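Local coordinates for flagellar basal body protein (Helicobacter pylori, PDB 5NPY) that probably builds part of the flagellar hook, the curved coupling that transmits torque from the basal body to the filament, at residues T191-V197 with T445-S451; E360-Y364 with A469-P475; I507-N512 with S539-G545. All blocks are in the same frame, centred on the assembly; numbering follows the deposited sequence.

Interaction 1 of 3, residues T191-V197 with T445-S451; sequences TKVGISV and TYSLDKS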
# COMPACT_ATOMS: atom_id res chain seq x y z
N THR A 191 10.23 5.67 3.10
CA THR A 191 9.90 6.23 4.40
C THR A 191 8.41 6.23 4.70
O THR A 191 8.01 6.73 5.76
CB THR A 191 10.42 7.66 4.52
OG1 THR A 191 9.72 8.50 3.59
CG2 THR A 191 11.93 7.70 4.25
N LYS A 192 7.58 5.66 3.83
CA LYS A 192 6.14 5.81 3.96
C LYS A 192 5.47 4.67 3.22
O LYS A 192 5.59 4.58 2.00
CB LYS A 192 5.70 7.17 3.41
CG LYS A 192 4.24 7.53 3.66
CD LYS A 192 3.88 8.91 3.08
CE LYS A 192 3.54 8.85 1.60
NZ LYS A 192 3.34 10.22 1.04
N VAL A 193 4.76 3.80 3.93
CA VAL A 193 4.09 2.66 3.31
C VAL A 193 2.64 2.61 3.79
O VAL A 193 2.38 2.60 5.00
CB VAL A 193 4.81 1.34 3.64
CG1 VAL A 193 4.07 0.14 3.05
CG2 VAL A 193 6.27 1.41 3.16
N GLY A 194 1.71 2.60 2.84
CA GLY A 194 0.29 2.43 3.12
C GLY A 194 -0.31 1.28 2.32
O GLY A 194 -0.27 1.28 1.09
N ILE A 195 -0.83 0.26 3.00
CA ILE A 195 -1.37 -0.90 2.29
C ILE A 195 -2.89 -0.93 2.45
O ILE A 195 -3.45 -0.50 3.46
CB ILE A 195 -0.77 -2.25 2.76
CG1 ILE A 195 -1.08 -2.51 4.23
CG2 ILE A 195 0.73 -2.30 2.43
CD1 ILE A 195 -0.72 -3.90 4.72
N SER A 196 -3.54 -1.41 1.40
CA SER A 196 -4.94 -1.78 1.46
C SER A 196 -4.98 -3.30 1.42
O SER A 196 -4.44 -3.91 0.49
CB SER A 196 -5.74 -1.16 0.31
OG SER A 196 -5.04 -1.11 -0.92
N VAL A 197 -5.58 -3.90 2.44
CA VAL A 197 -5.71 -5.34 2.60
C VAL A 197 -7.13 -5.64 3.04
O VAL A 197 -7.72 -4.92 3.86
CB VAL A 197 -4.68 -5.90 3.61
CG1 VAL A 197 -4.82 -5.23 5.00
CG2 VAL A 197 -4.81 -7.37 3.76
N THR A 445 7.07 5.35 8.34
CA THR A 445 5.67 5.41 8.78
C THR A 445 4.85 4.36 8.04
O THR A 445 4.74 4.43 6.81
CB THR A 445 5.06 6.80 8.51
OG1 THR A 445 5.93 7.83 9.01
CG2 THR A 445 3.64 6.94 9.14
N TYR A 446 4.27 3.41 8.77
CA TYR A 446 3.54 2.28 8.17
C TYR A 446 2.06 2.38 8.55
O TYR A 446 1.73 2.46 9.74
CB TYR A 446 4.12 0.96 8.66
CG TYR A 446 3.56 -0.32 8.04
CD1 TYR A 446 3.64 -1.51 8.72
CD2 TYR A 446 3.06 -0.37 6.75
CE1 TYR A 446 3.17 -2.68 8.20
CE2 TYR A 446 2.59 -1.55 6.21
CZ TYR A 446 2.66 -2.70 6.94
OH TYR A 446 2.21 -3.90 6.45
N SER A 447 1.18 2.41 7.54
CA SER A 447 -0.27 2.50 7.75
C SER A 447 -0.96 1.28 7.15
O SER A 447 -0.78 0.96 5.96
CB SER A 447 -0.86 3.77 7.12
OG SER A 447 -0.32 4.96 7.69
N LEU A 448 -1.74 0.60 7.98
CA LEU A 448 -2.39 -0.64 7.59
C LEU A 448 -3.75 -0.44 6.93
O LEU A 448 -4.39 -1.42 6.57
CB LEU A 448 -2.56 -1.54 8.81
CG LEU A 448 -1.22 -1.99 9.40
CD1 LEU A 448 -1.44 -2.67 10.72
CD2 LEU A 448 -0.44 -2.93 8.43
N ASP A 449 -4.22 0.80 6.78
CA ASP A 449 -5.66 0.99 6.66
C ASP A 449 -6.12 1.48 5.31
O ASP A 449 -7.32 1.46 5.06
CB ASP A 449 -6.18 1.97 7.75
CG ASP A 449 -5.62 3.37 7.59
OD1 ASP A 449 -6.37 4.33 7.87
OD2 ASP A 449 -4.43 3.50 7.20
N LYS A 450 -5.21 1.92 4.45
CA LYS A 450 -5.52 2.29 3.07
C LYS A 450 -4.20 2.57 2.36
O LYS A 450 -3.17 2.85 2.99
CB LYS A 450 -6.42 3.53 2.99
CG LYS A 450 -5.69 4.85 3.37
CD LYS A 450 -6.68 6.03 3.35
CE LYS A 450 -6.00 7.35 3.69
NZ LYS A 450 -5.62 7.42 5.13
N SER A 451 -4.28 2.52 1.03
CA SER A 451 -3.24 2.92 0.08
C SER A 451 -3.79 4.09 -0.74
O SER A 451 -4.84 4.65 -0.42
CB SER A 451 -2.86 1.74 -0.82
OG SER A 451 -3.99 1.32 -1.58
O HOH W 1 7.46 9.01 7.40

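Interaction 2 of 3, residues E360-Y364 with A469-P475; sequences EVDIY and ASQDGKP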
# COMPACT_ATOMS: atom_id res chain seq x y z
N GLU A 360 3.06 -8.69 2.65
CA GLU A 360 4.48 -8.44 2.43
C GLU A 360 4.62 -7.41 1.32
O GLU A 360 3.97 -7.55 0.28
CB GLU A 360 5.21 -9.75 2.10
CG GLU A 360 6.71 -9.65 1.90
CD GLU A 360 7.32 -10.96 1.37
OE1 GLU A 360 7.59 -11.87 2.19
OE2 GLU A 360 7.51 -11.08 0.14
N VAL A 361 5.42 -6.38 1.56
CA VAL A 361 5.63 -5.26 0.65
C VAL A 361 7.13 -5.13 0.38
O VAL A 361 7.95 -5.25 1.30
CB VAL A 361 5.08 -3.95 1.27
CG1 VAL A 361 5.36 -2.75 0.38
CG2 VAL A 361 3.57 -4.07 1.56
N ASP A 362 7.49 -4.89 -0.88
CA ASP A 362 8.87 -4.61 -1.22
C ASP A 362 9.22 -3.19 -0.80
O ASP A 362 8.55 -2.24 -1.19
CB ASP A 362 9.12 -4.78 -2.72
CG ASP A 362 8.90 -6.21 -3.21
OD1 ASP A 362 8.55 -6.38 -4.41
OD2 ASP A 362 9.09 -7.15 -2.43
N ILE A 363 10.28 -3.05 -0.01
CA ILE A 363 10.77 -1.72 0.35
C ILE A 363 12.26 -1.66 0.08
O ILE A 363 12.92 -2.69 -0.10
CB ILE A 363 10.45 -1.35 1.81
CG1 ILE A 363 11.23 -2.25 2.78
CG2 ILE A 363 8.92 -1.43 2.05
CD1 ILE A 363 11.19 -1.78 4.24
N TYR A 364 12.78 -0.43 0.04
CA TYR A 364 14.11 -0.16 -0.47
C TYR A 364 14.85 0.80 0.43
O TYR A 364 14.27 1.79 0.89
CB TYR A 364 14.03 0.42 -1.89
CG TYR A 364 13.18 -0.44 -2.79
CD1 TYR A 364 11.85 -0.12 -3.02
CD2 TYR A 364 13.70 -1.59 -3.38
CE1 TYR A 364 11.05 -0.93 -3.83
CE2 TYR A 364 12.91 -2.40 -4.18
CZ TYR A 364 11.59 -2.07 -4.40
OH TYR A 364 10.80 -2.88 -5.21
N ALA A 469 -0.23 -1.73 -2.41
CA ALA A 469 0.83 -1.19 -1.55
C ALA A 469 1.36 0.09 -2.18
O ALA A 469 1.91 0.07 -3.28
CB ALA A 469 1.97 -2.19 -1.34
N SER A 470 1.16 1.20 -1.48
CA SER A 470 1.63 2.51 -1.88
C SER A 470 2.82 2.89 -1.01
O SER A 470 2.85 2.61 0.19
CB SER A 470 0.51 3.56 -1.75
OG SER A 470 -0.62 3.23 -2.55
N GLN A 471 3.81 3.54 -1.61
CA GLN A 471 5.10 3.65 -0.96
C GLN A 471 6.01 4.54 -1.80
O GLN A 471 5.97 4.49 -3.03
CB GLN A 471 5.73 2.28 -0.78
CG GLN A 471 7.09 2.33 -0.28
CD GLN A 471 7.89 1.18 -0.73
OE1 GLN A 471 9.00 1.05 -0.44
NE2 GLN A 471 7.33 0.32 -1.43
N ASP A 472 6.84 5.33 -1.12
CA ASP A 472 7.64 6.29 -1.84
C ASP A 472 9.00 5.75 -2.24
O ASP A 472 9.72 6.43 -2.98
CB ASP A 472 7.80 7.57 -0.98
CG ASP A 472 8.44 7.31 0.38
OD1 ASP A 472 8.93 8.27 0.99
OD2 ASP A 472 8.43 6.15 0.84
N GLY A 473 9.39 4.56 -1.79
CA GLY A 473 10.72 4.05 -2.11
C GLY A 473 10.78 3.48 -3.51
O GLY A 473 9.79 3.00 -4.05
N LYS A 474 11.97 3.56 -4.12
CA LYS A 474 12.19 3.19 -5.53
C LYS A 474 13.52 2.46 -5.63
O LYS A 474 14.48 2.82 -4.94
CB LYS A 474 12.23 4.40 -6.49
CG LYS A 474 11.07 5.38 -6.38
CD LYS A 474 9.94 5.06 -7.32
CE LYS A 474 8.62 5.64 -6.82
NZ LYS A 474 8.02 4.79 -5.72
N PRO A 475 13.61 1.45 -6.49
CA PRO A 475 14.90 0.78 -6.72
C PRO A 475 15.72 1.42 -7.83
O PRO A 475 15.23 2.18 -8.67
CB PRO A 475 14.47 -0.64 -7.12
CG PRO A 475 13.13 -0.45 -7.77
CD PRO A 475 12.48 0.74 -7.11

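Interaction 3 of 3, residues I507-N512 with S539-G545; sequences ILAFTN and SGNPILG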
# COMPACT_ATOMS: atom_id res chain seq x y z
N ILE A 507 6.06 24.57 -28.29
CA ILE A 507 5.28 24.84 -29.49
C ILE A 507 4.62 26.20 -29.30
O ILE A 507 4.03 26.46 -28.24
CB ILE A 507 4.22 23.76 -29.77
CG1 ILE A 507 4.87 22.43 -30.15
CG2 ILE A 507 3.29 24.19 -30.90
CD1 ILE A 507 5.37 22.39 -31.59
N LEU A 508 4.73 27.07 -30.29
CA LEU A 508 4.10 28.38 -30.24
C LEU A 508 3.42 28.66 -31.57
O LEU A 508 3.93 28.29 -32.63
CB LEU A 508 5.12 29.50 -29.93
CG LEU A 508 5.83 29.41 -28.58
CD1 LEU A 508 7.03 30.31 -28.56
CD2 LEU A 508 4.88 29.77 -27.44
N ALA A 509 2.25 29.30 -31.50
CA ALA A 509 1.48 29.66 -32.67
C ALA A 509 1.25 31.17 -32.70
O ALA A 509 1.53 31.88 -31.73
CB ALA A 509 0.13 28.92 -32.70
N PHE A 510 0.74 31.64 -33.83
CA PHE A 510 0.45 33.04 -34.03
C PHE A 510 -0.81 33.17 -34.86
O PHE A 510 -1.12 32.29 -35.67
CB PHE A 510 1.59 33.77 -34.74
CG PHE A 510 2.92 33.62 -34.07
CD1 PHE A 510 3.72 32.51 -34.31
CD2 PHE A 510 3.38 34.60 -33.20
CE1 PHE A 510 4.95 32.38 -33.69
CE2 PHE A 510 4.61 34.48 -32.58
CZ PHE A 510 5.40 33.37 -32.82
N THR A 511 -1.53 34.27 -34.66
CA THR A 511 -2.70 34.53 -35.49
C THR A 511 -2.32 35.05 -36.87
O THR A 511 -3.20 35.12 -37.75
CB THR A 511 -3.63 35.53 -34.80
OG1 THR A 511 -2.93 36.76 -34.57
CG2 THR A 511 -4.16 34.96 -33.48
N ASN A 512 -1.06 35.40 -37.10
CA ASN A 512 -0.62 35.83 -38.43
C ASN A 512 0.85 35.42 -38.63
O ASN A 512 1.76 36.20 -38.35
CB ASN A 512 -0.81 37.32 -38.62
CG ASN A 512 -0.45 37.76 -40.02
OD1 ASN A 512 -0.71 37.03 -40.97
ND2 ASN A 512 0.18 38.93 -40.15
N SER A 539 3.13 39.64 -36.06
CA SER A 539 2.53 38.32 -36.10
C SER A 539 1.53 38.11 -34.96
O SER A 539 1.01 37.00 -34.80
CB SER A 539 3.62 37.25 -36.04
OG SER A 539 4.44 37.42 -34.90
N GLY A 540 1.26 39.15 -34.19
CA GLY A 540 0.57 38.98 -32.93
C GLY A 540 1.52 38.39 -31.90
O GLY A 540 2.63 37.97 -32.24
N ASN A 541 1.09 38.36 -30.64
CA ASN A 541 1.90 37.77 -29.59
C ASN A 541 1.89 36.24 -29.70
O ASN A 541 0.93 35.66 -30.23
CB ASN A 541 1.40 38.19 -28.21
CG ASN A 541 1.73 39.62 -27.89
OD1 ASN A 541 2.75 40.13 -28.34
ND2 ASN A 541 0.87 40.27 -27.12
N PRO A 542 2.93 35.57 -29.20
CA PRO A 542 3.00 34.12 -29.37
C PRO A 542 1.96 33.44 -28.50
O PRO A 542 1.74 33.82 -27.35
CB PRO A 542 4.42 33.78 -28.92
CG PRO A 542 4.75 34.84 -27.93
CD PRO A 542 4.08 36.09 -28.44
N ILE A 543 1.31 32.44 -29.07
CA ILE A 543 0.26 31.70 -28.39
C ILE A 543 0.84 30.37 -27.92
O ILE A 543 1.29 29.56 -28.74
CB ILE A 543 -0.96 31.49 -29.31
CG1 ILE A 543 -1.36 32.82 -29.96
CG2 ILE A 543 -2.12 30.88 -28.53
CD1 ILE A 543 -2.21 32.64 -31.22
N LEU A 544 0.86 30.16 -26.60
CA LEU A 544 1.34 28.91 -26.03
C LEU A 544 0.63 27.74 -26.68
O LEU A 544 -0.59 27.75 -26.83
CB LEU A 544 1.11 28.91 -24.52
CG LEU A 544 2.05 28.12 -23.61
CD1 LEU A 544 3.43 28.73 -23.65
CD2 LEU A 544 1.52 28.11 -22.18
N GLY A 545 1.41 26.73 -27.08
CA GLY A 545 0.91 25.71 -27.99
C GLY A 545 -0.16 24.81 -27.40
O GLY A 545 -0.89 24.16 -28.16

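Interaction 1 of 3, residues T191-V197 with T445-S451
Tyr-446 lies beside Val-193 on neighbouring parallel strands, and its ring runs on toward Ile-195. Its CB starts on the same sheet face as the Val-193 side chain. CG stands anti to the backbone N (chi1 -175°), which turns the ring toward strand 192-197. Val-193 O lies at the ring edge, in the ring plane, 3.5 Å from Tyr-446 CD2. CD2 and CE2 each pass 3.9 Å from Val-193 CG1. At the tip, OH is 3.4 Å from Ile-195 CD1, and it is hydrogen-bonded with Ser-375 OG on strand 370-381. Ile-195 CD1 also meets Leu-448 CD2, the two side chains lying side by side and pointing the same way.

The backbones pair in parallel register. Val-193 N donates to Thr-445 O, and Val-193 O takes Ser-447 N at 2.8 Å. Ile-195 N donates to Ser-447 O. Thr-445 N also reaches Thr-191 O, but from 49° above the carbonyl plane. After Ser-447 the segment 445-451 leaves the strand and turns over Gly-194, whose C is 3.3 Å from Lys-450 O.

These two strands sit side by side in a four-strand mixed sheet, where strand 192-198 is also paired with strand 465-471. The chemistry is divided by place. Backbone amides set the register, while Val-193, Ile-195, Leu-448 and the Tyr-446 ring make a largely apolar cluster. Its one hydroxyl, Tyr-446 OH, is satisfied by strand 370-381.

Interaction 2 of 3, residues E360-Y364 with A469-P475
Gln-471 and Asp-362 make the hydrogen bond of this contact. Gln-471 NE2 donates to the backbone carbonyl of Asp-362, with NE2 2.8 Å from Asp-362 O and an N-H...O angle of 143°. The donor comes in nearly along the C=O axis, although the carbonyl oxygen is tilted 24° from the amide plane of Gln-471. The glutamine can span the gap because CG is anti to its backbone N (chi1 173°) and the chain stays extended beyond CG. The other end of the amide is also held. Gln-471 OE1 accepts a hydrogen bond from outside the two segments, from Ser-190 OG, so the rotation of the group is fixed from both sides. Ile-363 crosses the glutamine at about a right angle, and its CG2 is in van der Waals contact with Gln-471 OE1 at 3.5 Å.

No backbone-to-backbone hydrogen bonds join the segments. The axes of strands 360-364 and 469-471 are 8.3 Å apart, and the strands run in nearly the same direction. Each belongs to a different sheet, and the two sheets pack face to face in the manner of a beta-sandwich. Strand 469-471 is the end of an outermost strand in its sheet, while strand 360-364 pairs with strand 370-381 in the other. The joining is done by side chains, some of them meeting the backbone opposite.

The apolar contact is between Val-361 and Ala-469. Val-361 straddles the alanine, with CG1 and CG2 each 3.8 Å from Ala-469 CB.

The aromatic contact is at Tyr-364. Pro-475 covers one face of its ring in a CH-pi contact. Pro-475 CD is 4.0 Å from the Tyr-364 ring centroid, and Pro-475 CB is 3.8 Å from Tyr-364 CE2. Tyr-364 CD1 also rests against the backbone at Gly-473 C.

Interaction 3 of 3, residues I507-N512 with S539-G545
Ala-509 and Ile-543 form a reciprocal pair of backbone hydrogen bonds. This is the hydrogen-bonded pair of a short antiparallel bridge, made where strand 499-509 ends. Ile-543 N to Ala-509 O is 2.7 Å. Ala-509 N to Ile-543 O is 2.9 Å and lies in the carbonyl plane, on a lone pair. Both bonds are close to straight. Next to them, Leu-508 and Leu-544 make the non-hydrogen-bonded pair.

The outer bonds are poorer. Gly-545 N donates weakly to Ile-507 O, with an N-H...O angle of only 119°. At the other end, Asn-512 N makes a long, weak bond to Ser-539 O. The strand pairing spans only Leu-508 to Ala-509 with Ile-543 to Leu-544. Beyond Ala-509, and before Ile-543, the segments are loop.

Side chains pack on both faces of the bridge. On the leucine face, Leu-508 CD2 lies 4.2 Å from Leu-544 CD1. Both leucines touch Ile-109 on strand 107-109, which falls in the sequence range of the hook-protein D1 domain. On the other face, Ala-509 CB meets Ile-543 CB. Ile-543 CD1 reaches further, to 3.8 Å from Thr-511 CG2, the two side chains crossing at about a right angle.

Phe-510 packs against Ser-539 and Pro-542. Its ring also meets that of Trp-96, the two planes at about 65°. Ring atom CE2 packs 3.7 Å from Pro-542 CB. Gly-540 O lies at the ring edge, in the ring plane, 3.6 Å from Phe-510 CD2.

How the interactions relate
Interactions 1 and 2 are neighbours, with centres 10 Å apart. They share one sheet, in which strands 192-198 and 465-471 lie side by side. Gly-194 N to Ser-470 O (2.9 Å) and Thr-191 OG1 to Asp-472 OD1 (2.7 Å) connect them. Interaction 1 pairs two strands within that sheet, and interaction 2 joins it to the sheet containing 346-364. Their segments alternate along the chain: 191-197, 360-364, 445-451, 469-475. Interaction 3 follows later in sequence, its centre about 47 Å from that of interaction 1 and 45 Å from that of interaction 2. Interactions 1 and 2 thus belong to one packed pair of sheets near the centre of the elongated chain, and interaction 3 to a separate region toward one end.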